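Long-range contacts in oxysterol-binding protein homolog 3 (Saccharomyces cerevisiae, PDB 4IC4), which transfers sterols and other lipids between membranes in yeast, its OSBP-related domain carrying them in a hydrophobic pocket and binding phosphatidylinositol 4-phosphate: residues G183-K188 with F196-P201; Q357-K362 with D392-W397. All blocks are in the same frame, centred on the assembly; numbering follows the deposited sequence.

Contact 1 of 2, residues G183-K188 with F196-P201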
loop_
_atom_site.group_PDB
_atom_site.type_symbol
_atom_site.label_atom_id
_atom_site.label_comp_id
_atom_site.label_asym_id
_atom_site.label_seq_id
_atom_site.Cartn_x
_atom_site.Cartn_y
_atom_site.Cartn_z
ATOM N N GLY A 183 5.928 -3.328 -10.385
ATOM C CA GLY A 183 5.098 -4.513 -10.359
ATOM C C GLY A 183 3.726 -4.205 -10.909
ATOM O O GLY A 183 3.216 -3.090 -10.766
ATOM N N ILE A 184 3.123 -5.200 -11.542
ATOM C CA ILE A 184 1.805 -5.026 -12.128
ATOM C C ILE A 184 0.695 -5.520 -11.212
ATOM O O ILE A 184 0.755 -6.632 -10.693
ATOM C CB ILE A 184 1.699 -5.780 -13.473
ATOM C CG1 ILE A 184 2.743 -5.241 -14.452
ATOM C CG2 ILE A 184 0.300 -5.622 -14.051
ATOM C CD1 ILE A 184 2.741 -5.936 -15.793
ATOM N N LEU A 185 -0.305 -4.677 -10.991
ATOM C CA LEU A 185 -1.442 -5.088 -10.181
ATOM C C LEU A 185 -2.343 -5.830 -11.157
ATOM O O LEU A 185 -2.729 -5.283 -12.192
ATOM C CB LEU A 185 -2.182 -3.882 -9.599
ATOM C CG LEU A 185 -1.440 -3.065 -8.543
ATOM C CD1 LEU A 185 -0.432 -2.158 -9.234
ATOM C CD2 LEU A 185 -2.432 -2.230 -7.742
ATOM N N ARG A 186 -2.666 -7.073 -10.825
ATOM C CA ARG A 186 -3.499 -7.901 -11.684
ATOM C C ARG A 186 -4.853 -8.163 -11.054
ATOM O O ARG A 186 -4.972 -8.950 -10.110
ATOM C CB ARG A 186 -2.797 -9.230 -11.970
ATOM C CG ARG A 186 -1.420 -9.078 -12.609
ATOM C CD ARG A 186 -0.756 -10.428 -12.833
ATOM N NE ARG A 186 0.611 -10.292 -13.333
ATOM C CZ ARG A 186 0.928 -9.809 -14.530
ATOM N NH1 ARG A 186 -0.026 -9.415 -15.364
ATOM N NH2 ARG A 186 2.199 -9.718 -14.894
ATOM N N LEU A 187 -5.870 -7.504 -11.595
ATOM C CA LEU A 187 -7.232 -7.638 -11.114
ATOM C C LEU A 187 -8.013 -8.597 -12.003
ATOM O O LEU A 187 -7.909 -8.544 -13.227
ATOM C CB LEU A 187 -7.916 -6.270 -11.120
ATOM C CG LEU A 187 -9.431 -6.223 -10.924
ATOM C CD1 LEU A 187 -9.783 -6.651 -9.510
ATOM C CD2 LEU A 187 -9.929 -4.810 -11.207
ATOM N N LYS A 188 -8.781 -9.478 -11.377
ATOM C CA LYS A 188 -9.611 -10.429 -12.107
ATOM C C LYS A 188 -11.043 -10.391 -11.596
ATOM O O LYS A 188 -11.286 -10.486 -10.394
ATOM C CB LYS A 188 -9.084 -11.859 -11.948
ATOM C CG LYS A 188 -10.048 -12.915 -12.484
ATOM C CD LYS A 188 -9.572 -14.329 -12.202
ATOM C CE LYS A 188 -10.597 -15.348 -12.674
ATOM N NZ LYS A 188 -10.179 -16.737 -12.348
ATOM N N PHE A 196 -7.852 -6.916 -15.571
ATOM C CA PHE A 196 -7.402 -5.532 -15.659
ATOM C C PHE A 196 -5.990 -5.511 -15.098
ATOM O O PHE A 196 -5.695 -6.193 -14.118
ATOM C CB PHE A 196 -8.297 -4.613 -14.829
ATOM C CG PHE A 196 -9.714 -4.556 -15.310
ATOM C CD1 PHE A 196 -10.117 -3.592 -16.231
ATOM C CD2 PHE A 196 -10.645 -5.478 -14.850
ATOM C CE1 PHE A 196 -11.437 -3.551 -16.687
ATOM C CE2 PHE A 196 -11.966 -5.447 -15.300
ATOM C CZ PHE A 196 -12.360 -4.481 -16.218
ATOM N N GLU A 197 -5.115 -4.734 -15.720
ATOM C CA GLU A 197 -3.737 -4.637 -15.267
ATOM C C GLU A 197 -3.237 -3.205 -15.327
ATOM O O GLU A 197 -3.666 -2.415 -16.172
ATOM C CB GLU A 197 -2.829 -5.519 -16.131
ATOM C CG GLU A 197 -3.094 -7.007 -16.023
ATOM C CD GLU A 197 -2.295 -7.810 -17.034
ATOM O OE1 GLU A 197 -1.058 -7.644 -17.083
ATOM O OE2 GLU A 197 -2.902 -8.609 -17.778
ATOM N N TRP A 198 -2.339 -2.869 -14.408
ATOM C CA TRP A 198 -1.747 -1.546 -14.379
ATOM C C TRP A 198 -0.585 -1.511 -13.404
ATOM O O TRP A 198 -0.479 -2.356 -12.513
ATOM C CB TRP A 198 -2.793 -0.479 -14.007
ATOM C CG TRP A 198 -3.230 -0.450 -12.566
ATOM C CD1 TRP A 198 -2.678 0.285 -11.553
ATOM C CD2 TRP A 198 -4.334 -1.158 -11.991
ATOM N NE1 TRP A 198 -3.375 0.080 -10.384
ATOM C CE2 TRP A 198 -4.396 -0.802 -10.624
ATOM C CE3 TRP A 198 -5.278 -2.062 -12.498
ATOM C CZ2 TRP A 198 -5.367 -1.317 -9.757
ATOM C CZ3 TRP A 198 -6.247 -2.575 -11.635
ATOM C CH2 TRP A 198 -6.280 -2.199 -10.278
ATOM N N THR A 199 0.310 -0.557 -13.627
ATOM C CA THR A 199 1.454 -0.336 -12.751
ATOM C C THR A 199 1.121 0.980 -12.062
ATOM O O THR A 199 0.673 1.924 -12.714
ATOM C CB THR A 199 2.762 -0.182 -13.556
ATOM O OG1 THR A 199 3.104 -1.440 -14.147
ATOM C CG2 THR A 199 3.902 0.274 -12.654
ATOM N N GLN A 200 1.305 1.053 -10.748
ATOM C CA GLN A 200 0.992 2.290 -10.049
ATOM C C GLN A 200 1.819 3.448 -10.590
ATOM O O GLN A 200 2.985 3.283 -10.941
ATOM C CB GLN A 200 1.199 2.123 -8.540
ATOM C CG GLN A 200 0.056 1.353 -7.895
ATOM C CD GLN A 200 0.104 1.340 -6.381
ATOM O OE1 GLN A 200 -0.876 0.973 -5.727
ATOM N NE2 GLN A 200 1.239 1.730 -5.815
ATOM N N PRO A 201 1.215 4.639 -10.674
ATOM C CA PRO A 201 1.915 5.818 -11.187
ATOM C C PRO A 201 3.096 6.260 -10.337
ATOM O O PRO A 201 3.174 5.963 -9.146
ATOM C CB PRO A 201 0.819 6.874 -11.236
ATOM C CG PRO A 201 -0.034 6.504 -10.074
ATOM C CD PRO A 201 -0.136 4.997 -10.210
HETATM O O HOH W 1 2.954 -0.910 -9.292
HETATM O O HOH W 2 5.575 -2.556 -13.170
#
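Leu-185 lies over one face of the Trp-198 indole. Its CB sits 4.1 Å from the centroid of the six-membered ring of Trp-198 and only 18° off the ring normal, a CH-pi contact, while Leu-185 CD2 reaches Trp-198 NE1 at 3.6 Å. A chi1 of 73° tucks Trp-198 CG in between its own N and C, which lays the indole flat against Leu-185. Leu-187 CB meets the same indole obliquely near CZ3, and its CD2 touches Phe-196 CD2 at 3.8 Å; those two side chains run side by side in the same direction. The other flat group, the Arg-186 guanidinium, has Ile-184 CB above one face and the Glu-197 carboxylate at its edge. The salt bridge from Arg-186 NH1 to Glu-197 OE1 is short, 2.7 Å, but its hydrogen bond is bent and weak, and the two planes stand 66° apart, so it pairs charge more than it aligns a hydrogen bond.

Between these two layers of side chains the strands run antiparallel, with axes 4.6 Å apart. Leu-187 and Phe-196 form a hydrogen-bonded pair joined both ways; at Leu-185 and Trp-198 the bond from Leu-185 N to Trp-198 O is 2.8 Å, whereas the return bond is weak. At the Gly-183 end two waters join the strands: one bridges Gly-183 O and Gln-200 N, the other Gly-183 N and Thr-199 OG1.

This is the beta hairpin of strands 177-189 and 195-199 in the beta barrel of the OSBP-related domain. Strand 160-172 flanks it beyond 177-189 and strand 214-225 beyond 195-199. Helix 94-104 packs on the face carrying Leu-187 and Trp-198, through Val-98, Phe-101 and Ala-102.

Contact 2 of 2, residues Q357-K362 with D392-W397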
loop_
_atom_site.group_PDB
_atom_site.type_symbol
_atom_site.label_atom_id
_atom_site.label_comp_id
_atom_site.label_asym_id
_atom_site.label_seq_id
_atom_site.Cartn_x
_atom_site.Cartn_y
_atom_site.Cartn_z
ATOM N N GLN A 357 20.596 -19.151 7.306
ATOM C CA GLN A 357 19.347 -19.676 7.839
ATOM C C GLN A 357 18.184 -18.692 7.766
ATOM O O GLN A 357 17.365 -18.619 8.687
ATOM C CB GLN A 357 19.542 -20.131 9.288
ATOM C CG GLN A 357 20.576 -21.236 9.456
ATOM C CD GLN A 357 20.633 -21.766 10.874
ATOM O OE1 GLN A 357 20.907 -21.023 11.818
ATOM N NE2 GLN A 357 20.375 -23.061 11.032
ATOM N N ASP A 358 18.114 -17.932 6.678
ATOM C CA ASP A 358 17.020 -16.985 6.494
ATOM C C ASP A 358 15.722 -17.781 6.462
ATOM O O ASP A 358 15.698 -18.942 6.045
ATOM C CB ASP A 358 17.164 -16.222 5.172
ATOM C CG ASP A 358 17.679 -14.807 5.358
ATOM O OD1 ASP A 358 17.293 -14.143 6.346
ATOM O OD2 ASP A 358 18.457 -14.344 4.499
ATOM N N VAL A 359 14.641 -17.155 6.907
ATOM C CA VAL A 359 13.345 -17.812 6.909
ATOM C C VAL A 359 12.765 -17.780 5.500
ATOM O O VAL A 359 12.861 -16.769 4.801
ATOM C CB VAL A 359 12.381 -17.107 7.880
ATOM C CG1 VAL A 359 11.022 -17.795 7.862
ATOM C CG2 VAL A 359 12.967 -17.122 9.284
ATOM N N GLU A 360 12.176 -18.895 5.086
ATOM C CA GLU A 360 11.571 -19.014 3.763
ATOM C C GLU A 360 10.114 -18.558 3.780
ATOM O O GLU A 360 9.372 -18.884 4.706
ATOM C CB GLU A 360 11.615 -20.470 3.305
ATOM C CG GLU A 360 13.010 -21.033 3.151
ATOM C CD GLU A 360 13.401 -21.202 1.700
ATOM O OE1 GLU A 360 13.249 -20.233 0.925
ATOM O OE2 GLU A 360 13.861 -22.304 1.335
ATOM N N PRO A 361 9.686 -17.789 2.764
ATOM C CA PRO A 361 8.285 -17.353 2.756
ATOM C C PRO A 361 7.412 -18.604 2.708
ATOM O O PRO A 361 7.820 -19.631 2.160
ATOM C CB PRO A 361 8.190 -16.493 1.493
ATOM C CG PRO A 361 9.296 -17.014 0.622
ATOM C CD PRO A 361 10.413 -17.247 1.606
ATOM N N LYS A 362 6.209 -18.516 3.266
ATOM C CA LYS A 362 5.334 -19.682 3.345
ATOM C C LYS A 362 4.047 -19.701 2.533
ATOM O O LYS A 362 3.547 -20.777 2.201
ATOM C CB LYS A 362 4.935 -19.906 4.805
ATOM C CG LYS A 362 6.075 -19.925 5.809
ATOM C CD LYS A 362 6.942 -21.155 5.641
ATOM C CE LYS A 362 7.845 -21.363 6.847
ATOM N NZ LYS A 362 8.804 -20.249 7.078
ATOM N N ASP A 392 4.845 -24.904 12.398
ATOM C CA ASP A 392 6.080 -24.887 11.622
ATOM C C ASP A 392 6.545 -23.474 11.280
ATOM O O ASP A 392 7.491 -23.288 10.514
ATOM C CB ASP A 392 5.891 -25.698 10.337
ATOM C CG ASP A 392 4.778 -25.154 9.459
ATOM O OD1 ASP A 392 3.729 -24.748 10.005
ATOM O OD2 ASP A 392 4.947 -25.144 8.223
ATOM N N ILE A 393 5.870 -22.482 11.849
ATOM C CA ILE A 393 6.211 -21.084 11.614
ATOM C C ILE A 393 7.094 -20.591 12.755
ATOM O O ILE A 393 6.676 -20.575 13.915
ATOM C CB ILE A 393 4.943 -20.210 11.552
ATOM C CG1 ILE A 393 3.990 -20.744 10.477
ATOM C CG2 ILE A 393 5.322 -18.759 11.287
ATOM C CD1 ILE A 393 4.570 -20.789 9.075
ATOM N N SER A 394 8.317 -20.189 12.425
ATOM C CA SER A 394 9.250 -19.712 13.437
ATOM C C SER A 394 8.949 -18.294 13.897
ATOM O O SER A 394 8.240 -17.542 13.225
ATOM C CB SER A 394 10.676 -19.761 12.897
ATOM O OG SER A 394 10.835 -18.846 11.826
ATOM N N GLN A 395 9.491 -17.944 15.055
ATOM C CA GLN A 395 9.327 -16.611 15.617
ATOM C C GLN A 395 10.457 -15.742 15.068
ATOM O O GLN A 395 11.634 -16.038 15.276
ATOM C CB GLN A 395 9.409 -16.667 17.144
ATOM C CG GLN A 395 8.301 -17.481 17.789
ATOM C CD GLN A 395 6.967 -16.763 17.792
ATOM O OE1 GLN A 395 5.922 -17.380 17.996
ATOM N NE2 GLN A 395 6.995 -15.451 17.580
ATOM N N LEU A 396 10.104 -14.674 14.362
ATOM C CA LEU A 396 11.111 -13.785 13.793
ATOM C C LEU A 396 11.722 -12.890 14.872
ATOM O O LEU A 396 12.804 -12.334 14.690
ATOM C CB LEU A 396 10.489 -12.933 12.685
ATOM C CG LEU A 396 9.875 -13.718 11.519
ATOM C CD1 LEU A 396 9.174 -12.760 10.566
ATOM C CD2 LEU A 396 10.965 -14.501 10.792
ATOM N N TRP A 397 11.026 -12.759 15.998
ATOM C CA TRP A 397 11.504 -11.948 17.115
ATOM C C TRP A 397 11.003 -12.537 18.428
ATOM O O TRP A 397 10.207 -13.475 18.429
ATOM C CB TRP A 397 11.017 -10.502 16.977
ATOM C CG TRP A 397 9.529 -10.375 16.913
ATOM C CD1 TRP A 397 8.648 -10.427 17.963
ATOM C CD2 TRP A 397 8.733 -10.248 15.731
ATOM N NE1 TRP A 397 7.357 -10.347 17.502
ATOM C CE2 TRP A 397 7.378 -10.238 16.136
ATOM C CE3 TRP A 397 9.030 -10.148 14.366
ATOM C CZ2 TRP A 397 6.325 -10.131 15.223
ATOM C CZ3 TRP A 397 7.982 -10.041 13.459
ATOM C CH2 TRP A 397 6.645 -10.035 13.893
ATOM O OXT TRP A 397 11.432 -12.016 19.479
HETATM O O HOH W 3 9.505 -21.028 9.805
#
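The ammonium group of Lys-362 reaches the C-terminal tail through a single water that three groups hold. Lys-362 NZ donates to that water at 2.9 Å, and the water in turn donates to Asp-392 O at 3.1 Å and accepts from Ser-394 N at 3.0 Å. On its own side of the contact, Lys-362 NZ also gives a hydrogen bond to Glu-360 O, 2.8 Å long and lying in the carbonyl plane. The lysine can do both because its chain is folded, bending at chi2 (-69°) and again at chi4 (-62°), which turns the amine back over its own loop. No direct hydrogen bond joins the two segments, so the polar part of the contact depends on this bridge.

The apolar part comes in two patches. In one, the aliphatic stem of Lys-362 and the side chain of Ile-393 lie alongside each other, running opposite ways, with Lys-362 CG 3.7 Å from Ile-393 CD1. In the other, Val-359 points at the tail and presses one methyl, CG2, on Leu-396 CD2 at 3.6 Å; that same CG2 also meets Ser-394 OG, at 3.7 Å. Asp-392 turns its carboxylate to another partner, a salt bridge with Arg-384.

Both pieces are irregular coil. Residues 357-362 lead from helix 335-354 into strand 364-368; the tail, 392-397, follows helix 381-386 to the C-terminus. Helix 335-354 touches both through Arg-352, which packs on Val-359 and bonds Leu-396 O, and Leu-396 comes within about 6 Å, side chain to side chain, of Gln-349, one of the residues that bind phosphatidylinositol 4-phosphate. Strand 137-145 borders residues 357-362, Glu-142 accepting from Lys-362 N and touching Pro-361.

Contact 1 is complete before contact 2 begins along the chain, and the two do not touch: their centres are 29 Å apart and their nearest atoms about 17 Å. Contact 1 is local, a hairpin closing over a short turn within the antiparallel barrel strands, away from the phosphoinositide-binding residues. Contact 2 spans 29 intervening residues and lies farther out, where the C-terminal tail meets the loop leaving helix 335-354, the helix that contributes Glu-346 to Arg-350 to the phosphoinositide site. The first thus belongs to the barrel wall of the OSBP-related domain, while the second joins loops on its surface near the lipid headgroup site.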